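Local coordinates for dermonecrotic toxin (Pasteurella multocida, PDB 2EBF), which acts as a potent mitogenic and dermonecrotic toxin that induces bone resorption and is associated with severe progressive atrophic rhinitis in pigs, at residues S170-I175 against T553-W558; M160-G165 against V560-Q565; D408-E413 against K425-M430. All blocks are in the same frame, centred on the assembly; numbering follows the deposited sequence.

Interaction 1. Residues S170-I175 against T553-W558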
ATOM      1  N   SER A 170      -0.570   5.488  -8.458  1.00 30.69           N
ATOM      2  CA  SER A 170      -0.306   5.478  -7.019  1.00 29.80           C
ATOM      3  C   SER A 170       1.094   5.961  -6.664  1.00 28.80           C
ATOM      4  O   SER A 170       1.336   6.343  -5.539  1.00 28.18           O
ATOM      5  CB  SER A 170      -0.535   4.079  -6.438  1.00 29.96           C
ATOM      6  OG  SER A 170       0.254   3.116  -7.113  1.00 31.05           O
ATOM      7  N   THR A 171       2.015   5.935  -7.624  1.00 28.41           N
ATOM      8  CA  THR A 171       3.430   6.210  -7.323  1.00 28.58           C
ATOM      9  C   THR A 171       3.666   7.602  -6.746  1.00 28.15           C
ATOM     10  O   THR A 171       4.361   7.755  -5.736  1.00 28.10           O
ATOM     11  CB  THR A 171       4.335   5.961  -8.562  1.00 28.62           C
ATOM     12  OG1 THR A 171       4.159   4.613  -9.015  1.00 28.66           O
ATOM     13  CG2 THR A 171       5.810   6.171  -8.233  1.00 30.02           C
ATOM     14  N   ALA A 172       3.108   8.627  -7.384  1.00 27.93           N
ATOM     15  CA  ALA A 172       3.344   9.987  -6.922  1.00 26.92           C
ATOM     16  C   ALA A 172       2.917  10.153  -5.457  1.00 27.01           C
ATOM     17  O   ALA A 172       3.655  10.700  -4.628  1.00 26.36           O
ATOM     18  CB  ALA A 172       2.604  11.003  -7.823  1.00 27.00           C
ATOM     19  N   ASP A 173       1.716   9.681  -5.145  1.00 27.12           N
ATOM     20  CA  ASP A 173       1.186   9.822  -3.794  1.00 26.75           C
ATOM     21  C   ASP A 173       1.942   8.944  -2.785  1.00 26.99           C
ATOM     22  O   ASP A 173       2.087   9.329  -1.632  1.00 26.56           O
ATOM     23  CB  ASP A 173      -0.312   9.528  -3.770  1.00 26.49           C
ATOM     24  CG  ASP A 173      -1.138  10.651  -4.363  1.00 27.08           C
ATOM     25  OD1 ASP A 173      -0.755  11.839  -4.226  1.00 26.70           O
ATOM     26  OD2 ASP A 173      -2.175  10.341  -4.971  1.00 30.59           O
ATOM     27  N   LEU A 174       2.416   7.776  -3.212  1.00 27.52           N
ATOM     28  CA  LEU A 174       3.233   6.935  -2.314  1.00 27.98           C
ATOM     29  C   LEU A 174       4.591   7.607  -2.038  1.00 28.18           C
ATOM     30  O   LEU A 174       5.132   7.507  -0.931  1.00 27.91           O
ATOM     31  CB  LEU A 174       3.377   5.499  -2.833  1.00 27.71           C
ATOM     32  CG  LEU A 174       2.167   4.579  -2.582  1.00 28.09           C
ATOM     33  CD1 LEU A 174       2.087   3.437  -3.596  1.00 28.41           C
ATOM     34  CD2 LEU A 174       2.157   4.021  -1.152  1.00 27.20           C
ATOM     35  N   ILE A 175       5.115   8.325  -3.035  1.00 28.10           N
ATOM     36  CA  ILE A 175       6.304   9.162  -2.827  1.00 28.07           C
ATOM     37  C   ILE A 175       6.002  10.280  -1.823  1.00 28.19           C
ATOM     38  O   ILE A 175       6.796  10.519  -0.917  1.00 27.80           O
ATOM     39  CB  ILE A 175       6.854   9.748  -4.160  1.00 28.26           C
ATOM     40  CG1 ILE A 175       7.503   8.640  -5.000  1.00 28.61           C
ATOM     41  CG2 ILE A 175       7.834  10.917  -3.899  1.00 28.87           C
ATOM     42  CD1 ILE A 175       7.783   9.047  -6.475  1.00 27.70           C
ATOM     43  N   THR A 553       0.746  19.829  -4.607  1.00 38.03           N
ATOM     44  CA  THR A 553       1.611  20.488  -5.571  1.00 38.02           C
ATOM     45  C   THR A 553       2.227  19.350  -6.375  1.00 37.55           C
ATOM     46  O   THR A 553       2.644  18.340  -5.806  1.00 37.10           O
ATOM     47  CB  THR A 553       2.759  21.230  -4.873  1.00 37.98           C
ATOM     48  OG1 THR A 553       2.233  22.098  -3.868  1.00 39.17           O
ATOM     49  CG2 THR A 553       3.565  22.040  -5.862  1.00 39.27           C
ATOM     50  N   GLU A 554       2.270  19.508  -7.693  1.00 36.81           N
ATOM     51  CA  GLU A 554       2.958  18.552  -8.539  1.00 36.33           C
ATOM     52  C   GLU A 554       4.372  18.262  -8.006  1.00 34.58           C
ATOM     53  O   GLU A 554       5.088  19.174  -7.581  1.00 33.95           O
ATOM     54  CB  GLU A 554       3.026  19.094  -9.969  1.00 37.07           C
ATOM     55  CG  GLU A 554       3.361  18.050 -10.994  1.00 39.90           C
ATOM     56  CD  GLU A 554       2.145  17.353 -11.572  1.00 42.78           C
ATOM     57  OE1 GLU A 554       1.031  17.448 -11.010  1.00 44.56           O
ATOM     58  OE2 GLU A 554       2.315  16.702 -12.616  1.00 44.15           O
ATOM     59  N   LEU A 555       4.763  16.993  -8.008  1.00 33.38           N
ATOM     60  CA  LEU A 555       6.157  16.647  -7.723  1.00 31.92           C
ATOM     61  C   LEU A 555       7.046  17.248  -8.809  1.00 31.63           C
ATOM     62  O   LEU A 555       6.618  17.399  -9.959  1.00 31.04           O
ATOM     63  CB  LEU A 555       6.347  15.136  -7.627  1.00 32.13           C
ATOM     64  CG  LEU A 555       5.664  14.449  -6.434  1.00 31.02           C
ATOM     65  CD1 LEU A 555       5.805  12.925  -6.544  1.00 29.30           C
ATOM     66  CD2 LEU A 555       6.209  14.965  -5.079  1.00 29.28           C
ATOM     67  N   GLU A 556       8.270  17.612  -8.441  1.00 30.61           N
ATOM     68  CA  GLU A 556       9.151  18.323  -9.351  1.00 30.00           C
ATOM     69  C   GLU A 556       9.238  17.654 -10.726  1.00 29.26           C
ATOM     70  O   GLU A 556       9.655  16.504 -10.843  1.00 28.10           O
ATOM     71  CB  GLU A 556      10.540  18.479  -8.732  1.00 30.20           C
ATOM     72  CG  GLU A 556      11.445  19.414  -9.511  1.00 32.03           C
ATOM     73  CD  GLU A 556      12.856  19.421  -8.980  1.00 34.63           C
ATOM     74  OE1 GLU A 556      13.180  18.597  -8.082  1.00 34.47           O
ATOM     75  OE2 GLU A 556      13.643  20.251  -9.465  1.00 34.88           O
ATOM     76  N   ASN A 557       8.818  18.391 -11.755  1.00 28.33           N
ATOM     77  CA  ASN A 557       8.941  17.967 -13.151  1.00 28.73           C
ATOM     78  C   ASN A 557       8.220  16.658 -13.502  1.00 28.68           C
ATOM     79  O   ASN A 557       8.566  16.004 -14.494  1.00 29.04           O
ATOM     80  CB  ASN A 557      10.429  17.910 -13.566  1.00 29.00           C
ATOM     81  CG  ASN A 557      11.108  19.260 -13.507  1.00 30.16           C
ATOM     82  OD1 ASN A 557      10.502  20.297 -13.812  1.00 30.32           O
ATOM     83  ND2 ASN A 557      12.388  19.262 -13.137  1.00 31.20           N
ATOM     84  N   TRP A 558       7.217  16.294 -12.693  1.00 28.58           N
ATOM     85  CA  TRP A 558       6.551  14.984 -12.766  1.00 29.06           C
ATOM     86  C   TRP A 558       5.982  14.689 -14.140  1.00 29.30           C
ATOM     87  O   TRP A 558       5.416  15.573 -14.778  1.00 29.32           O
ATOM     88  CB  TRP A 558       5.426  14.868 -11.714  1.00 28.94           C
ATOM     89  CG  TRP A 558       4.925  13.464 -11.544  1.00 28.88           C
ATOM     90  CD1 TRP A 558       3.730  12.957 -11.965  1.00 29.17           C
ATOM     91  CD2 TRP A 558       5.626  12.378 -10.923  1.00 27.86           C
ATOM     92  NE1 TRP A 558       3.644  11.616 -11.644  1.00 29.56           N
ATOM     93  CE2 TRP A 558       4.794  11.241 -11.005  1.00 27.86           C
ATOM     94  CE3 TRP A 558       6.889  12.253 -10.325  1.00 28.63           C
ATOM     95  CZ2 TRP A 558       5.174   9.997 -10.495  1.00 27.94           C
ATOM     96  CZ3 TRP A 558       7.266  11.009  -9.812  1.00 29.28           C
ATOM     97  CH2 TRP A 558       6.404   9.904  -9.897  1.00 28.63           C
TER
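Trp558 leans on Ala172, Thr171 and Ile175 where a type II beta turn, Leu555 to Trp558, meets the opening turn of helix 171-180. This helix is the last of the seven that precede the first strand of the chain, and the turn comes from a loop hundreds of residues further on. From CB the Trp558 side chain leaves the turn with CG anti to the backbone N (chi1 -167°), which carries the indole across to the helix. Ala172 CB lies 3.8 Å from Trp558 CZ2 and also reaches Trp558 NE1. It stands 3.6 Å above the ring plane, displaced toward the rim. At the far end of the six-membered ring, Trp558 CZ3 and CH2 share a single methyl, Ile175 CD1, which is 3.8 Å from Trp558 CH2. Trp558 CH2 also has Thr171 CG2 at 4.1 Å, close to the plane at the ring edge. Thr171 gives only its methyl to this contact; its OG1 is hydrogen-bonded to Glu162. Leu137 of helix 135-143 touches Trp558 as well, and Lys139, which lines a glycan pocket, forms a salt bridge with Glu556. Leu555 completes the apolar patch. Its CD1 touches Ala172 CB and, at 3.9 Å, Ile175 CG2, and Leu555 CD1 rests 3.6 Å from the helical carbonyl Ala172 O.

Interaction 2. Residues M160-G165 against V560-Q565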
ATOM      1  N   MET A 160       7.262   1.017 -12.120  1.00 27.74           N
ATOM      2  CA  MET A 160       7.379   0.176 -13.313  1.00 28.38           C
ATOM      3  C   MET A 160       6.064  -0.523 -13.610  1.00 28.33           C
ATOM      4  O   MET A 160       5.651  -0.603 -14.766  1.00 28.52           O
ATOM      5  CB  MET A 160       8.516  -0.839 -13.173  1.00 28.21           C
ATOM      6  CG  MET A 160       9.913  -0.207 -13.260  1.00 29.22           C
ATOM      7  SD  MET A 160      11.265  -1.394 -13.297  1.00 29.98           S
ATOM      8  CE  MET A 160      11.062  -2.229 -11.722  1.00 30.84           C
ATOM      9  N   ASN A 161       5.399  -1.015 -12.566  1.00 28.13           N
ATOM     10  CA  ASN A 161       4.065  -1.603 -12.732  1.00 27.76           C
ATOM     11  C   ASN A 161       3.044  -0.580 -13.235  1.00 27.87           C
ATOM     12  O   ASN A 161       2.197  -0.900 -14.074  1.00 27.96           O
ATOM     13  CB  ASN A 161       3.604  -2.247 -11.433  1.00 28.06           C
ATOM     14  CG  ASN A 161       4.263  -3.584 -11.201  1.00 28.71           C
ATOM     15  OD1 ASN A 161       4.742  -4.206 -12.143  1.00 29.64           O
ATOM     16  ND2 ASN A 161       4.284  -4.039  -9.957  1.00 29.88           N
ATOM     17  N   GLU A 162       3.127   0.643 -12.732  1.00 27.53           N
ATOM     18  CA  GLU A 162       2.246   1.726 -13.185  1.00 27.67           C
ATOM     19  C   GLU A 162       2.477   2.077 -14.666  1.00 28.45           C
ATOM     20  O   GLU A 162       1.518   2.254 -15.445  1.00 27.89           O
ATOM     21  CB  GLU A 162       2.436   2.966 -12.312  1.00 27.95           C
ATOM     22  CG  GLU A 162       1.352   4.048 -12.476  1.00 27.06           C
ATOM     23  CD  GLU A 162       1.387   5.117 -11.397  1.00 27.32           C
ATOM     24  OE1 GLU A 162       1.654   4.772 -10.229  1.00 26.33           O
ATOM     25  OE2 GLU A 162       1.105   6.313 -11.708  1.00 27.35           O
ATOM     26  N   MET A 163       3.749   2.174 -15.053  1.00 28.42           N
ATOM     27  CA  MET A 163       4.123   2.522 -16.428  1.00 29.35           C
ATOM     28  C   MET A 163       3.687   1.445 -17.410  1.00 29.12           C
ATOM     29  O   MET A 163       3.378   1.738 -18.565  1.00 28.63           O
ATOM     30  CB  MET A 163       5.633   2.722 -16.522  1.00 28.61           C
ATOM     31  CG  MET A 163       6.116   4.039 -15.906  1.00 29.88           C
ATOM     32  SD  MET A 163       7.900   4.227 -16.136  1.00 32.54           S
ATOM     33  CE  MET A 163       8.546   3.052 -14.988  1.00 33.75           C
ATOM     34  N   ALA A 164       3.664   0.203 -16.929  1.00 28.16           N
ATOM     35  CA  ALA A 164       3.278  -0.962 -17.719  1.00 28.94           C
ATOM     36  C   ALA A 164       1.768  -1.206 -17.744  1.00 29.71           C
ATOM     37  O   ALA A 164       1.290  -2.039 -18.517  1.00 29.50           O
ATOM     38  CB  ALA A 164       3.996  -2.205 -17.190  1.00 28.48           C
ATOM     39  N   GLY A 165       1.026  -0.476 -16.904  1.00 29.77           N
ATOM     40  CA  GLY A 165      -0.426  -0.588 -16.820  1.00 31.31           C
ATOM     41  C   GLY A 165      -0.874  -1.759 -15.959  1.00 32.52           C
ATOM     42  O   GLY A 165      -1.990  -2.252 -16.107  1.00 33.24           O
ATOM     43  N   VAL A 560       3.408  11.938 -16.091  1.00 30.43           N
ATOM     44  CA  VAL A 560       2.404  10.899 -15.906  1.00 31.57           C
ATOM     45  C   VAL A 560       3.020   9.548 -16.265  1.00 31.48           C
ATOM     46  O   VAL A 560       3.699   9.425 -17.288  1.00 31.71           O
ATOM     47  CB  VAL A 560       1.137  11.158 -16.748  1.00 31.78           C
ATOM     48  CG1 VAL A 560       0.178  10.000 -16.610  1.00 31.73           C
ATOM     49  CG2 VAL A 560       0.448  12.435 -16.291  1.00 31.80           C
ATOM     50  N   LEU A 561       2.796   8.549 -15.413  1.00 31.75           N
ATOM     51  CA  LEU A 561       3.350   7.219 -15.610  1.00 31.87           C
ATOM     52  C   LEU A 561       2.400   6.251 -16.337  1.00 32.50           C
ATOM     53  O   LEU A 561       2.840   5.460 -17.162  1.00 32.12           O
ATOM     54  CB  LEU A 561       3.759   6.602 -14.270  1.00 31.32           C
ATOM     55  CG  LEU A 561       4.794   7.320 -13.398  1.00 31.51           C
ATOM     56  CD1 LEU A 561       5.011   6.491 -12.148  1.00 29.20           C
ATOM     57  CD2 LEU A 561       6.107   7.541 -14.162  1.00 32.09           C
ATOM     58  N   THR A 562       1.108   6.302 -16.010  1.00 34.10           N
ATOM     59  CA  THR A 562       0.108   5.436 -16.652  1.00 35.75           C
ATOM     60  C   THR A 562       0.128   5.565 -18.188  1.00 36.94           C
ATOM     61  O   THR A 562       0.239   6.681 -18.715  1.00 36.76           O
ATOM     62  CB  THR A 562      -1.324   5.720 -16.132  1.00 35.58           C
ATOM     63  OG1 THR A 562      -1.621   7.116 -16.255  1.00 37.23           O
ATOM     64  CG2 THR A 562      -1.462   5.307 -14.681  1.00 35.84           C
ATOM     65  N   PRO A 563       0.018   4.425 -18.905  1.00 38.60           N
ATOM     66  CA  PRO A 563       0.011   4.406 -20.371  1.00 40.17           C
ATOM     67  C   PRO A 563      -1.195   5.149 -20.951  1.00 42.24           C
ATOM     68  O   PRO A 563      -2.158   5.407 -20.226  1.00 41.85           O
ATOM     69  CB  PRO A 563      -0.064   2.910 -20.714  1.00 40.34           C
ATOM     70  CG  PRO A 563       0.318   2.200 -19.489  1.00 39.54           C
ATOM     71  CD  PRO A 563      -0.097   3.066 -18.346  1.00 38.58           C
ATOM     72  N   PRO A 564      -1.153   5.477 -22.256  1.00 44.18           N
ATOM     73  CA  PRO A 564      -2.145   6.379 -22.845  1.00 45.75           C
ATOM     74  C   PRO A 564      -3.560   5.804 -23.098  1.00 47.01           C
ATOM     75  O   PRO A 564      -4.549   6.439 -22.737  1.00 47.79           O
ATOM     76  CB  PRO A 564      -1.497   6.765 -24.179  1.00 46.01           C
ATOM     77  CG  PRO A 564      -0.712   5.556 -24.563  1.00 45.41           C
ATOM     78  CD  PRO A 564      -0.176   5.006 -23.264  1.00 44.38           C
ATOM     79  N   GLN A 565      -3.671   4.633 -23.720  1.00 48.27           N
ATOM     80  CA  GLN A 565      -4.948   4.288 -24.377  1.00 48.28           C
ATOM     81  C   GLN A 565      -5.250   2.830 -24.322  1.00 47.72           C
ATOM     82  O   GLN A 565      -4.535   2.007 -24.904  1.00 49.12           O
ATOM     83  CB  GLN A 565      -4.953   4.696 -25.854  1.00 48.98           C
ATOM     84  CG  GLN A 565      -4.136   5.926 -26.253  1.00 50.93           C
ATOM     85  CD  GLN A 565      -4.967   7.176 -26.424  1.00 54.62           C
ATOM     86  OE1 GLN A 565      -6.204   7.124 -26.470  1.00 57.05           O
ATOM     87  NE2 GLN A 565      -4.292   8.319 -26.537  1.00 55.00           N
TER
HETATM   88  O   HOH W   1       0.591   8.245 -13.498  1.00 30.87           O
HETATM   89  O   HOH W   2       3.727   4.233 -19.327  1.00 33.39           O
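Leu561 O takes a 2.6 Å hydrogen bond from a water and also receives a nearly straight CA-H...O contact from Met163 CA, 3.3 Å long with 172° at the hydrogen. The same water donates to Met163 O, again at 2.6 Å, and so ties the loop 560-565 to the last turn of helix 151-164, which ends in a Schellman motif at Gly165. No direct hydrogen bond spans the two segments. Met163 starts off away from the loop, yet its CG still touches Leu561 CB at 3.8 Å. Phe44 also packs against Met163. Pro563 CG and CD rest against the last helical carbonyls, with Pro563 CG 3.2 Å from Met163 O and CD close to Glu162 O. In Glu162, CG swings opposite the backbone N and the chain then runs straight, so that the side chain passes Leu561 at about a right angle; Glu162 OE2 comes 3.7 Å from Leu561 CB, while CG meets the methyl of Thr562. OE1 of this carboxylate is held at the start of helix 171-180, by Ser170 N as well as by Thr171, so both oxygens have partners and the group is probably well fixed in rotation. For Glu162 OE2 the partner is a second water, which donates to it at 2.7 Å and accepts a bond from Leu561 N at 2.9 Å.

Interaction 3. Residues D408-E413 against K425-M430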
ATOM      1  N   ASP A 408      -3.026  -4.625  18.255  1.00 33.10           N
ATOM      2  CA  ASP A 408      -1.714  -5.258  18.087  1.00 34.03           C
ATOM      3  C   ASP A 408      -0.898  -5.316  19.378  1.00 34.66           C
ATOM      4  O   ASP A 408       0.074  -6.073  19.470  1.00 35.52           O
ATOM      5  CB  ASP A 408      -0.908  -4.591  16.949  1.00 33.85           C
ATOM      6  CG  ASP A 408      -0.704  -3.092  17.154  1.00 34.24           C
ATOM      7  OD1 ASP A 408      -1.705  -2.358  17.252  1.00 33.38           O
ATOM      8  OD2 ASP A 408       0.466  -2.638  17.189  1.00 35.49           O
ATOM      9  N   ILE A 409      -1.295  -4.528  20.374  1.00 34.95           N
ATOM     10  CA  ILE A 409      -0.607  -4.524  21.660  1.00 35.20           C
ATOM     11  C   ILE A 409      -1.430  -5.175  22.775  1.00 35.52           C
ATOM     12  O   ILE A 409      -0.876  -5.892  23.609  1.00 35.38           O
ATOM     13  CB  ILE A 409      -0.173  -3.086  22.087  1.00 35.40           C
ATOM     14  CG1 ILE A 409       0.632  -2.388  20.975  1.00 35.53           C
ATOM     15  CG2 ILE A 409       0.610  -3.118  23.424  1.00 35.40           C
ATOM     16  CD1 ILE A 409       1.853  -3.163  20.475  1.00 36.45           C
ATOM     17  N   VAL A 410      -2.743  -4.937  22.784  1.00 35.71           N
ATOM     18  CA  VAL A 410      -3.565  -5.306  23.948  1.00 35.70           C
ATOM     19  C   VAL A 410      -4.770  -6.230  23.716  1.00 35.99           C
ATOM     20  O   VAL A 410      -5.555  -6.439  24.644  1.00 36.03           O
ATOM     21  CB  VAL A 410      -4.031  -4.051  24.747  1.00 35.53           C
ATOM     22  CG1 VAL A 410      -2.837  -3.252  25.250  1.00 35.44           C
ATOM     23  CG2 VAL A 410      -4.982  -3.179  23.916  1.00 35.42           C
ATOM     24  N   GLN A 411      -4.919  -6.790  22.513  1.00 36.46           N
ATOM     25  CA  GLN A 411      -6.047  -7.693  22.234  1.00 37.48           C
ATOM     26  C   GLN A 411      -6.051  -8.909  23.168  1.00 37.45           C
ATOM     27  O   GLN A 411      -7.092  -9.283  23.706  1.00 37.13           O
ATOM     28  CB  GLN A 411      -6.117  -8.111  20.749  1.00 37.30           C
ATOM     29  CG  GLN A 411      -4.948  -8.962  20.213  1.00 38.95           C
ATOM     30  CD  GLN A 411      -4.916  -9.085  18.677  1.00 39.15           C
ATOM     31  OE1 GLN A 411      -3.910  -9.513  18.103  1.00 42.38           O
ATOM     32  NE2 GLN A 411      -6.008  -8.714  18.017  1.00 39.55           N
ATOM     33  N   GLN A 412      -4.877  -9.492  23.374  1.00 37.81           N
ATOM     34  CA  GLN A 412      -4.706 -10.610  24.297  1.00 38.78           C
ATOM     35  C   GLN A 412      -5.041 -10.187  25.730  1.00 38.11           C
ATOM     36  O   GLN A 412      -5.756 -10.893  26.432  1.00 38.76           O
ATOM     37  CB  GLN A 412      -3.278 -11.143  24.193  1.00 38.55           C
ATOM     38  CG  GLN A 412      -2.926 -12.315  25.111  1.00 40.38           C
ATOM     39  CD  GLN A 412      -1.426 -12.631  25.105  1.00 40.82           C
ATOM     40  OE1 GLN A 412      -0.923 -13.341  25.981  1.00 43.23           O
ATOM     41  NE2 GLN A 412      -0.704 -12.096  24.111  1.00 43.77           N
ATOM     42  N   GLU A 413      -4.534  -9.028  26.146  1.00 38.11           N
ATOM     43  CA  GLU A 413      -4.807  -8.491  27.481  1.00 38.06           C
ATOM     44  C   GLU A 413      -6.287  -8.147  27.699  1.00 38.11           C
ATOM     45  O   GLU A 413      -6.812  -8.317  28.804  1.00 37.89           O
ATOM     46  CB  GLU A 413      -3.919  -7.281  27.774  1.00 38.14           C
ATOM     47  CG  GLU A 413      -2.464  -7.652  28.097  1.00 38.28           C
ATOM     48  CD  GLU A 413      -1.605  -6.461  28.509  1.00 38.12           C
ATOM     49  OE1 GLU A 413      -2.145  -5.469  29.047  1.00 38.57           O
ATOM     50  OE2 GLU A 413      -0.378  -6.524  28.299  1.00 38.80           O
ATOM     51  N   LYS A 425      -1.786  -5.361  32.571  1.00 38.71           N
ATOM     52  CA  LYS A 425      -1.176  -4.144  33.114  1.00 38.18           C
ATOM     53  C   LYS A 425      -0.986  -3.049  32.058  1.00 37.17           C
ATOM     54  O   LYS A 425      -1.226  -1.870  32.332  1.00 37.34           O
ATOM     55  CB  LYS A 425       0.155  -4.450  33.827  1.00 38.45           C
ATOM     56  CG  LYS A 425       0.076  -5.434  35.007  1.00 39.17           C
ATOM     57  CD  LYS A 425      -0.616  -4.837  36.234  1.00 40.87           C
ATOM     58  CE  LYS A 425      -0.737  -5.852  37.383  1.00 40.88           C
ATOM     59  NZ  LYS A 425       0.590  -6.224  37.969  1.00 41.44           N
ATOM     60  N   THR A 426      -0.554  -3.438  30.860  1.00 36.06           N
ATOM     61  CA  THR A 426      -0.402  -2.483  29.749  1.00 35.18           C
ATOM     62  C   THR A 426      -1.746  -1.866  29.371  1.00 34.33           C
ATOM     63  O   THR A 426      -1.872  -0.643  29.256  1.00 34.09           O
ATOM     64  CB  THR A 426       0.255  -3.133  28.516  1.00 35.37           C
ATOM     65  OG1 THR A 426       1.513  -3.698  28.900  1.00 36.06           O
ATOM     66  CG2 THR A 426       0.488  -2.101  27.411  1.00 34.76           C
ATOM     67  N   LEU A 427      -2.749  -2.720  29.207  1.00 33.64           N
ATOM     68  CA  LEU A 427      -4.132  -2.276  29.036  1.00 32.98           C
ATOM     69  C   LEU A 427      -4.549  -1.286  30.139  1.00 32.75           C
ATOM     70  O   LEU A 427      -5.046  -0.187  29.848  1.00 32.18           O
ATOM     71  CB  LEU A 427      -5.068  -3.492  28.993  1.00 32.92           C
ATOM     72  CG  LEU A 427      -6.588  -3.268  28.887  1.00 33.05           C
ATOM     73  CD1 LEU A 427      -6.951  -2.500  27.614  1.00 32.07           C
ATOM     74  CD2 LEU A 427      -7.348  -4.590  28.971  1.00 33.10           C
ATOM     75  N   ASP A 428      -4.310  -1.666  31.395  1.00 32.53           N
ATOM     76  CA  ASP A 428      -4.653  -0.841  32.554  1.00 32.44           C
ATOM     77  C   ASP A 428      -3.995   0.535  32.471  1.00 32.28           C
ATOM     78  O   ASP A 428      -4.658   1.562  32.657  1.00 32.28           O
ATOM     79  CB  ASP A 428      -4.247  -1.560  33.850  1.00 32.66           C
ATOM     80  CG  ASP A 428      -4.768  -0.871  35.103  1.00 33.08           C
ATOM     81  OD1 ASP A 428      -5.915  -0.363  35.096  1.00 33.50           O
ATOM     82  OD2 ASP A 428      -4.028  -0.844  36.108  1.00 32.55           O
ATOM     83  N   ALA A 429      -2.696   0.547  32.171  1.00 32.04           N
ATOM     84  CA  ALA A 429      -1.948   1.786  32.006  1.00 31.94           C
ATOM     85  C   ALA A 429      -2.522   2.618  30.869  1.00 32.09           C
ATOM     86  O   ALA A 429      -2.678   3.842  30.992  1.00 31.86           O
ATOM     87  CB  ALA A 429      -0.482   1.487  31.744  1.00 32.07           C
ATOM     88  N   MET A 430      -2.840   1.951  29.760  1.00 32.25           N
ATOM     89  CA  MET A 430      -3.407   2.640  28.602  1.00 32.82           C
ATOM     90  C   MET A 430      -4.769   3.258  28.932  1.00 32.59           C
ATOM     91  O   MET A 430      -5.058   4.396  28.526  1.00 32.24           O
ATOM     92  CB  MET A 430      -3.480   1.706  27.391  1.00 32.61           C
ATOM     93  CG  MET A 430      -2.113   1.396  26.773  1.00 33.20           C
ATOM     94  SD  MET A 430      -2.287   0.608  25.162  1.00 34.15           S
ATOM     95  CE  MET A 430      -0.587   0.413  24.637  1.00 33.58           C
TER
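Two consecutive helices of the C2 region, 407-418 and 425-434, pack here as part of the helical connection that carries the chain from strand 399-402 to its parallel neighbour, strand 456-461. Over these short segments the axes approach to 9.0 Å and cross at -116°. The polar link is Glu413, whose OE1 accepts the backbone N-H of Leu427 at 2.8 Å. That bond is almost straight, 175° at the hydrogen, and the N-H meets OE1 nearly along the C-O axis. Because Leu427 N belongs to the first turn of its helix, where N-H groups lack helical acceptors, the carboxylate satisfies a donor there and would probably also be favoured by the helix dipole. Glu413 reaches it by running extended beyond CG and crossing Thr426 at about a right angle, so that OE1 also lies 3.4 Å from Thr426 CB. Further back along helix 407-418 the contact turns apolar. Val410 CG1 touches Met430 SD at 3.9 Å, and Ile409 CG2 meets the terminal methyl Met430 CE at the same 3.9 Å. The extended Met430 chain is what brings both atoms across. Thr426 CG2, anti to the backbone N, touches both Ile409 CG2 and Val410 CG1, while Leu427 CD2 lies 3.8 Å from Glu413 O. Around the pair, Leu427 packs on Ile414 and Phe417 further along helix 407-418, helix 267-273 touches Ile409 and Met430, and Asp428 forms a salt bridge with Arg444 of helix 442-452, the last helix before strand 456-461.

How the interactions relate
Interactions 1 and 2 are neighbours, their centres about 14 Å apart: they use consecutive helices, 151-164 and 171-180, and one long loop between strands 537-539 and 567-568. Along the chain, interaction 1 nests inside the span closed by interaction 2, and interaction 3 inside both. Together, the first two bind the helical start of this C-terminal fragment to the loop leading toward its final, antiparallel-sheet part. They also share Glu162, and Leu561 CD1 packs on Thr171 CB. Interaction 3 is a local helix pair beside the mixed sheet, about 39 Å from interaction 1 and about 45 Å from interaction 2 between centres, and on the opposite side of the chain's centre from interaction 2.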